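Local coordinates for uncharacterized protein (Bombyx mori, PDB 5AZ0) that is an aldo-keto reductase, an oxidoreductase that probably reduces the carbonyl groups of aldehydes and ketones with a nicotinamide cofactor, at residues F100-V105 and L133-W138; E155-F160 and K170-S175. All coordinates share one frame; numbering follows the deposited sequence.

Contact 1 of 2, residues F100-V105 and L133-W138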
loop_
_atom_site.group_PDB
_atom_site.type_symbol
_atom_site.label_atom_id
_atom_site.label_comp_id
_atom_site.label_asym_id
_atom_site.label_seq_id
_atom_site.Cartn_x
_atom_site.Cartn_y
_atom_site.Cartn_z
ATOM N N PHE A 100 11.530 3.694 -6.656
ATOM C CA PHE A 100 10.717 2.507 -6.607
ATOM C C PHE A 100 9.289 2.941 -6.766
ATOM O O PHE A 100 8.740 3.534 -5.852
ATOM C CB PHE A 100 10.881 1.799 -5.256
ATOM C CG PHE A 100 10.311 0.416 -5.245
ATOM C CD1 PHE A 100 8.892 0.206 -5.116
ATOM C CD2 PHE A 100 11.132 -0.661 -5.476
ATOM C CE1 PHE A 100 8.383 -1.082 -5.185
ATOM C CE2 PHE A 100 10.635 -1.957 -5.549
ATOM C CZ PHE A 100 9.274 -2.180 -5.387
ATOM N N ILE A 101 8.662 2.636 -7.918
ATOM C CA ILE A 101 7.318 3.089 -8.196
ATOM C C ILE A 101 6.378 1.928 -8.391
ATOM O O ILE A 101 6.650 1.008 -9.144
ATOM C CB ILE A 101 7.317 3.956 -9.475
ATOM C CG1 ILE A 101 8.193 5.197 -9.244
ATOM C CG2 ILE A 101 5.895 4.380 -9.859
ATOM C CD1 ILE A 101 8.483 5.912 -10.558
ATOM N N THR A 102 5.300 1.960 -7.656
ATOM C CA THR A 102 4.277 0.872 -7.652
ATOM C C THR A 102 2.969 1.371 -8.260
ATOM O O THR A 102 2.536 2.497 -7.976
ATOM C CB THR A 102 3.957 0.449 -6.206
ATOM O OG1 THR A 102 5.094 -0.180 -5.628
ATOM C CG2 THR A 102 2.823 -0.606 -6.166
ATOM N N THR A 103 2.346 0.575 -9.114
ATOM C CA THR A 103 0.969 0.832 -9.487
ATOM C C THR A 103 0.145 -0.475 -9.336
ATOM O O THR A 103 0.682 -1.483 -8.912
ATOM C CB THR A 103 0.788 1.502 -10.873
ATOM O OG1 THR A 103 -0.588 1.926 -10.980
ATOM C CG2 THR A 103 1.084 0.558 -11.986
ATOM N N LYS A 104 -1.140 -0.429 -9.662
ATOM C CA LYS A 104 -2.093 -1.465 -9.276
ATOM C C LYS A 104 -3.232 -1.564 -10.316
ATOM O O LYS A 104 -3.590 -0.566 -10.911
ATOM C CB LYS A 104 -2.636 -1.284 -7.857
ATOM C CG LYS A 104 -1.605 -0.928 -6.816
ATOM C CD LYS A 104 -2.258 -0.625 -5.471
ATOM C CE LYS A 104 -1.195 0.090 -4.643
ATOM N NZ LYS A 104 -1.694 0.643 -3.396
ATOM N N VAL A 105 -3.694 -2.785 -10.551
ATOM C CA VAL A 105 -4.704 -3.135 -11.569
ATOM C C VAL A 105 -5.981 -3.408 -10.781
ATOM O O VAL A 105 -6.015 -4.323 -9.835
ATOM C CB VAL A 105 -4.294 -4.441 -12.255
ATOM C CG1 VAL A 105 -5.377 -5.005 -13.189
ATOM C CG2 VAL A 105 -3.012 -4.192 -13.048
ATOM N N LEU A 133 7.008 -2.268 -9.354
ATOM C CA LEU A 133 6.112 -3.248 -8.791
ATOM C C LEU A 133 4.686 -3.009 -9.332
ATOM O O LEU A 133 4.236 -1.867 -9.374
ATOM C CB LEU A 133 6.169 -3.154 -7.251
ATOM C CG LEU A 133 5.151 -4.026 -6.502
ATOM C CD1 LEU A 133 5.452 -5.523 -6.720
ATOM C CD2 LEU A 133 5.270 -3.677 -5.019
ATOM N N VAL A 134 3.982 -4.074 -9.727
ATOM C CA VAL A 134 2.554 -3.944 -9.996
ATOM C C VAL A 134 1.783 -4.972 -9.162
ATOM O O VAL A 134 2.188 -6.137 -9.102
ATOM C CB VAL A 134 2.289 -4.034 -11.501
ATOM C CG1 VAL A 134 2.606 -5.398 -12.082
ATOM C CG2 VAL A 134 0.837 -3.678 -11.825
ATOM N N LEU A 135 0.691 -4.538 -8.572
ATOM C CA LEU A 135 -0.192 -5.362 -7.746
ATOM C C LEU A 135 -1.580 -5.606 -8.326
ATOM O O LEU A 135 -2.170 -4.753 -8.998
ATOM C CB LEU A 135 -0.396 -4.711 -6.385
ATOM C CG LEU A 135 0.841 -4.202 -5.672
ATOM C CD1 LEU A 135 0.495 -3.462 -4.370
ATOM C CD2 LEU A 135 1.807 -5.343 -5.390
ATOM N N MET A 136 -2.094 -6.778 -8.001
ATOM C CA MET A 136 -3.500 -7.064 -8.034
ATOM C C MET A 136 -4.172 -6.374 -6.899
ATOM O O MET A 136 -3.960 -6.679 -5.705
ATOM C CB MET A 136 -3.730 -8.569 -8.078
ATOM C CG MET A 136 -5.178 -8.931 -8.519
ATOM S SD MET A 136 -5.577 -10.687 -8.353
ATOM C CE MET A 136 -4.117 -11.551 -8.970
ATOM N N HIS A 137 -4.877 -5.267 -7.218
ATOM C CA HIS A 137 -5.384 -4.372 -6.180
ATOM C C HIS A 137 -6.314 -5.106 -5.175
ATOM O O HIS A 137 -6.182 -4.911 -3.997
ATOM C CB HIS A 137 -6.080 -3.191 -6.796
ATOM C CG HIS A 137 -6.035 -1.963 -5.975
ATOM N ND1 HIS A 137 -5.916 -0.715 -6.543
ATOM C CD2 HIS A 137 -6.062 -1.771 -4.640
ATOM C CE1 HIS A 137 -5.884 0.197 -5.585
ATOM N NE2 HIS A 137 -5.950 -0.416 -4.416
ATOM N N TRP A 138 -7.195 -5.970 -5.690
ATOM C CA TRP A 138 -8.042 -6.843 -4.864
ATOM C C TRP A 138 -8.190 -8.147 -5.538
ATOM O O TRP A 138 -8.039 -8.230 -6.751
ATOM C CB TRP A 138 -9.447 -6.270 -4.656
ATOM C CG TRP A 138 -9.425 -5.044 -3.883
ATOM C CD1 TRP A 138 -9.139 -3.806 -4.339
ATOM C CD2 TRP A 138 -9.703 -4.902 -2.473
ATOM N NE1 TRP A 138 -9.245 -2.872 -3.297
ATOM C CE2 TRP A 138 -9.555 -3.537 -2.143
ATOM C CE3 TRP A 138 -10.092 -5.794 -1.471
ATOM C CZ2 TRP A 138 -9.743 -3.048 -0.851
ATOM C CZ3 TRP A 138 -10.273 -5.313 -0.157
ATOM C CH2 TRP A 138 -10.094 -3.952 0.137
HETATM O O HOH W 1 -6.093 0.200 -9.313
HETATM O O HOH W 2 -8.023 -5.749 -8.692
#
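Thr-102, Thr-103, Lys-104 and Val-105 pair in parallel with Leu-133, Val-134, Leu-135 and Met-136, the two strand axes 4.6 Å apart and 27° from exact alignment. These are neighbouring strands of the (beta/alpha)8 barrel, joined in a beta-alpha-beta crossover through helix 112-126. The run of backbone bonds starts weakly at Leu-133 N to Ile-101 O and firms up to 2.9 Å between Val-105 N and Leu-135 O; past the strand end, His-137 N still reaches Val-105 O.

Thr-102, Lys-104, Leu-133 and Leu-135 share the inner face of the barrel. Leu-133 lies alongside Thr-102, its CD2 3.6 Å from Thr-102 OG1, while its CB meets Phe-100 CE1. Lys-104 stretches out beyond CG and lays CD over the centre of the His-137 ring, a CH-pi contact of 3.7 Å to the centroid. The imidazole is brought there by its own first torsion, which turns CG away from the backbone N (chi1 -151°). Water 1 sits in the ring plane, 2.9 Å from His-137 ND1, and gives a weak bond to Lys-104 O. Lys-104 NZ goes on to Asp-70 and Tyr-75, a grouping consistent with the Asp-Tyr-Lys-His catalytic tetrad of this family. With an alanine in place of His-137, Lys-104 CD would probably lose the surface it rests on and water 1 its ring partner.

Thr-103, Val-105 and Val-134 face outward to helix 112-126, and there Val-105 CG2 meets Val-134 CG2 at 4.1 Å.

Contact 2 of 2, residues E155-F160 and K170-S175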
loop_
_atom_site.group_PDB
_atom_site.type_symbol
_atom_site.label_atom_id
_atom_site.label_comp_id
_atom_site.label_asym_id
_atom_site.label_seq_id
_atom_site.Cartn_x
_atom_site.Cartn_y
_atom_site.Cartn_z
ATOM N N GLU A 155 -6.107 -17.018 -12.609
ATOM C CA GLU A 155 -6.115 -16.637 -14.046
ATOM C C GLU A 155 -5.522 -15.255 -14.096
ATOM O O GLU A 155 -4.688 -15.009 -14.907
ATOM C CB GLU A 155 -7.481 -16.582 -14.822
ATOM C CG GLU A 155 -7.259 -16.176 -16.324
ATOM C CD GLU A 155 -8.477 -15.774 -17.177
ATOM O OE1 GLU A 155 -9.545 -16.352 -16.882
ATOM O OE2 GLU A 155 -8.333 -14.942 -18.157
ATOM N N THR A 156 -5.951 -14.358 -13.230
ATOM C CA THR A 156 -5.393 -13.018 -13.266
ATOM C C THR A 156 -3.848 -13.017 -13.153
ATOM O O THR A 156 -3.169 -12.318 -13.890
ATOM C CB THR A 156 -5.983 -12.157 -12.185
ATOM O OG1 THR A 156 -7.401 -12.348 -12.193
ATOM C CG2 THR A 156 -5.610 -10.693 -12.401
ATOM N N TRP A 157 -3.340 -13.908 -12.320
ATOM C CA TRP A 157 -1.954 -13.992 -11.994
ATOM C C TRP A 157 -1.158 -14.420 -13.164
ATOM O O TRP A 157 -0.069 -13.897 -13.348
ATOM C CB TRP A 157 -1.747 -14.902 -10.771
ATOM C CG TRP A 157 -0.319 -14.796 -10.245
ATOM C CD1 TRP A 157 0.656 -15.701 -10.361
ATOM C CD2 TRP A 157 0.235 -13.682 -9.577
ATOM N NE1 TRP A 157 1.818 -15.235 -9.757
ATOM C CE2 TRP A 157 1.577 -14.004 -9.249
ATOM C CE3 TRP A 157 -0.268 -12.428 -9.209
ATOM C CZ2 TRP A 157 2.441 -13.095 -8.619
ATOM C CZ3 TRP A 157 0.572 -11.543 -8.518
ATOM C CH2 TRP A 157 1.904 -11.873 -8.257
ATOM N N ARG A 158 -1.724 -15.243 -14.045
ATOM C CA ARG A 158 -1.014 -15.550 -15.286
ATOM C C ARG A 158 -0.705 -14.280 -16.108
ATOM O O ARG A 158 0.318 -14.192 -16.736
ATOM C CB ARG A 158 -1.757 -16.530 -16.227
ATOM C CG ARG A 158 -1.935 -17.961 -15.688
ATOM C CD ARG A 158 -2.557 -19.032 -16.674
ATOM N NE ARG A 158 -3.952 -19.420 -16.331
ATOM C CZ ARG A 158 -4.351 -20.105 -15.219
ATOM N NH1 ARG A 158 -3.499 -20.544 -14.281
ATOM N NH2 ARG A 158 -5.657 -20.354 -15.021
ATOM N N GLY A 159 -1.635 -13.355 -16.144
ATOM C CA GLY A 159 -1.434 -12.072 -16.795
ATOM C C GLY A 159 -0.348 -11.292 -16.071
ATOM O O GLY A 159 0.450 -10.651 -16.738
ATOM N N PHE A 160 -0.299 -11.325 -14.729
ATOM C CA PHE A 160 0.830 -10.629 -14.001
ATOM C C PHE A 160 2.160 -11.271 -14.390
ATOM O O PHE A 160 3.110 -10.572 -14.697
ATOM C CB PHE A 160 0.643 -10.640 -12.478
ATOM C CG PHE A 160 -0.255 -9.566 -11.993
ATOM C CD1 PHE A 160 -1.602 -9.603 -12.253
ATOM C CD2 PHE A 160 0.260 -8.486 -11.335
ATOM C CE1 PHE A 160 -2.434 -8.580 -11.857
ATOM C CE2 PHE A 160 -0.545 -7.479 -10.929
ATOM C CZ PHE A 160 -1.889 -7.502 -11.232
ATOM N N LYS A 170 9.187 -4.703 -12.952
ATOM C CA LYS A 170 10.340 -5.483 -12.401
ATOM C C LYS A 170 9.853 -6.440 -11.292
ATOM O O LYS A 170 10.598 -7.249 -10.851
ATOM C CB LYS A 170 11.372 -4.586 -11.774
ATOM C CG LYS A 170 12.014 -3.569 -12.700
ATOM C CD LYS A 170 12.881 -4.267 -13.737
ATOM C CE LYS A 170 14.223 -3.516 -13.972
ATOM N NZ LYS A 170 15.283 -4.379 -14.597
ATOM N N ALA A 171 8.598 -6.328 -10.866
ATOM C CA ALA A 171 8.077 -7.212 -9.837
ATOM C C ALA A 171 6.561 -7.266 -9.860
ATOM O O ALA A 171 5.902 -6.260 -10.212
ATOM C CB ALA A 171 8.567 -6.809 -8.426
ATOM N N ILE A 172 6.026 -8.420 -9.420
ATOM C CA ILE A 172 4.576 -8.612 -9.299
ATOM C C ILE A 172 4.228 -8.984 -7.876
ATOM O O ILE A 172 4.996 -9.719 -7.199
ATOM C CB ILE A 172 4.044 -9.631 -10.355
ATOM C CG1 ILE A 172 4.773 -10.997 -10.233
ATOM C CG2 ILE A 172 4.231 -9.104 -11.767
ATOM C CD1 ILE A 172 4.306 -12.049 -11.158
ATOM N N GLY A 173 3.066 -8.509 -7.431
ATOM C CA GLY A 173 2.580 -8.730 -6.102
ATOM C C GLY A 173 1.067 -8.633 -6.059
ATOM O O GLY A 173 0.404 -8.395 -7.102
ATOM N N VAL A 174 0.525 -8.736 -4.834
ATOM C CA VAL A 174 -0.902 -8.690 -4.585
ATOM C C VAL A 174 -1.217 -7.741 -3.493
ATOM O O VAL A 174 -0.357 -7.249 -2.762
ATOM C CB VAL A 174 -1.497 -10.125 -4.284
ATOM C CG1 VAL A 174 -1.286 -11.080 -5.454
ATOM C CG2 VAL A 174 -0.896 -10.752 -2.994
ATOM N N SER A 175 -2.488 -7.480 -3.352
ATOM C CA SER A 175 -2.955 -6.648 -2.309
ATOM C C SER A 175 -4.298 -7.205 -1.780
ATOM O O SER A 175 -5.117 -7.687 -2.511
ATOM C CB SER A 175 -3.131 -5.243 -2.839
ATOM O OG SER A 175 -3.480 -4.339 -1.814
#
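Ile-172 pushes its CD1 to 3.3 Å from CZ2 of Trp-157, a tight approach to the six-membered part of the indole, with CG1 close behind. Its first torsion (chi1 57°) sets CG1 between the backbone N and the carbonyl carbon; that aims the longer branch at Trp-157, while the other branch, CG2, goes to Phe-160. There Ile-172 and Phe-160 pass side by side with their chains pointing opposite ways, Ile-172 CG2 packing 4.0 Å from Phe-160 CB and 3.5 Å from Phe-160 O. Further along the strand, Val-174 comes in at about a right angle to Trp-157, its CG1 3.6 Å from Trp-157 CZ3. Between Ile-172 and Val-174, Gly-173 presents only backbone: its O lies at the indole edge, 3.5 Å from Trp-157 CZ3, and its CA lies in the ring plane.

The two aromatic residues are set by their own helix. Phe-160 CB stands 3.8 Å above one face of the indole of Trp-157, toward the rim, and Phe-160 N bonds back to Thr-156 O, which also lies at the edge of the phenyl ring. The indole NE1 is hydrogen-bonded to Val-191 O, and Leu-185 of helix 179-188 touches the ring as well. Phe-160 in turn packs on Val-134 and Met-136 of the preceding strand.

Helix 153-165 thus lies against the strand that follows it, the short segments running at 144° to each other, as expected for the returning helix of a beta-alpha-beta unit in the outer layer of a TIM barrel.

Strand 133-136 is shared ground between the two contacts: contact 1 pairs it with the strand before it, and on its other edge it neighbours strand 172-175 of contact 2, with Val-134 N 2.9 Å from Ala-171 O. Both contacts are buried, but contact 1 lies deeper, its centre about 9 Å from the centre of the chain, against about 15 Å for the centre of contact 2. Its chemistry is mixed: sheet hydrogen bonds, ordered water and a polar cluster at the C-terminal end of the barrel strands. Contact 2, between helix and sheet, rests on aromatic and aliphatic side chains. Phe-160 ties the two contacts together, since it also packs on Val-105.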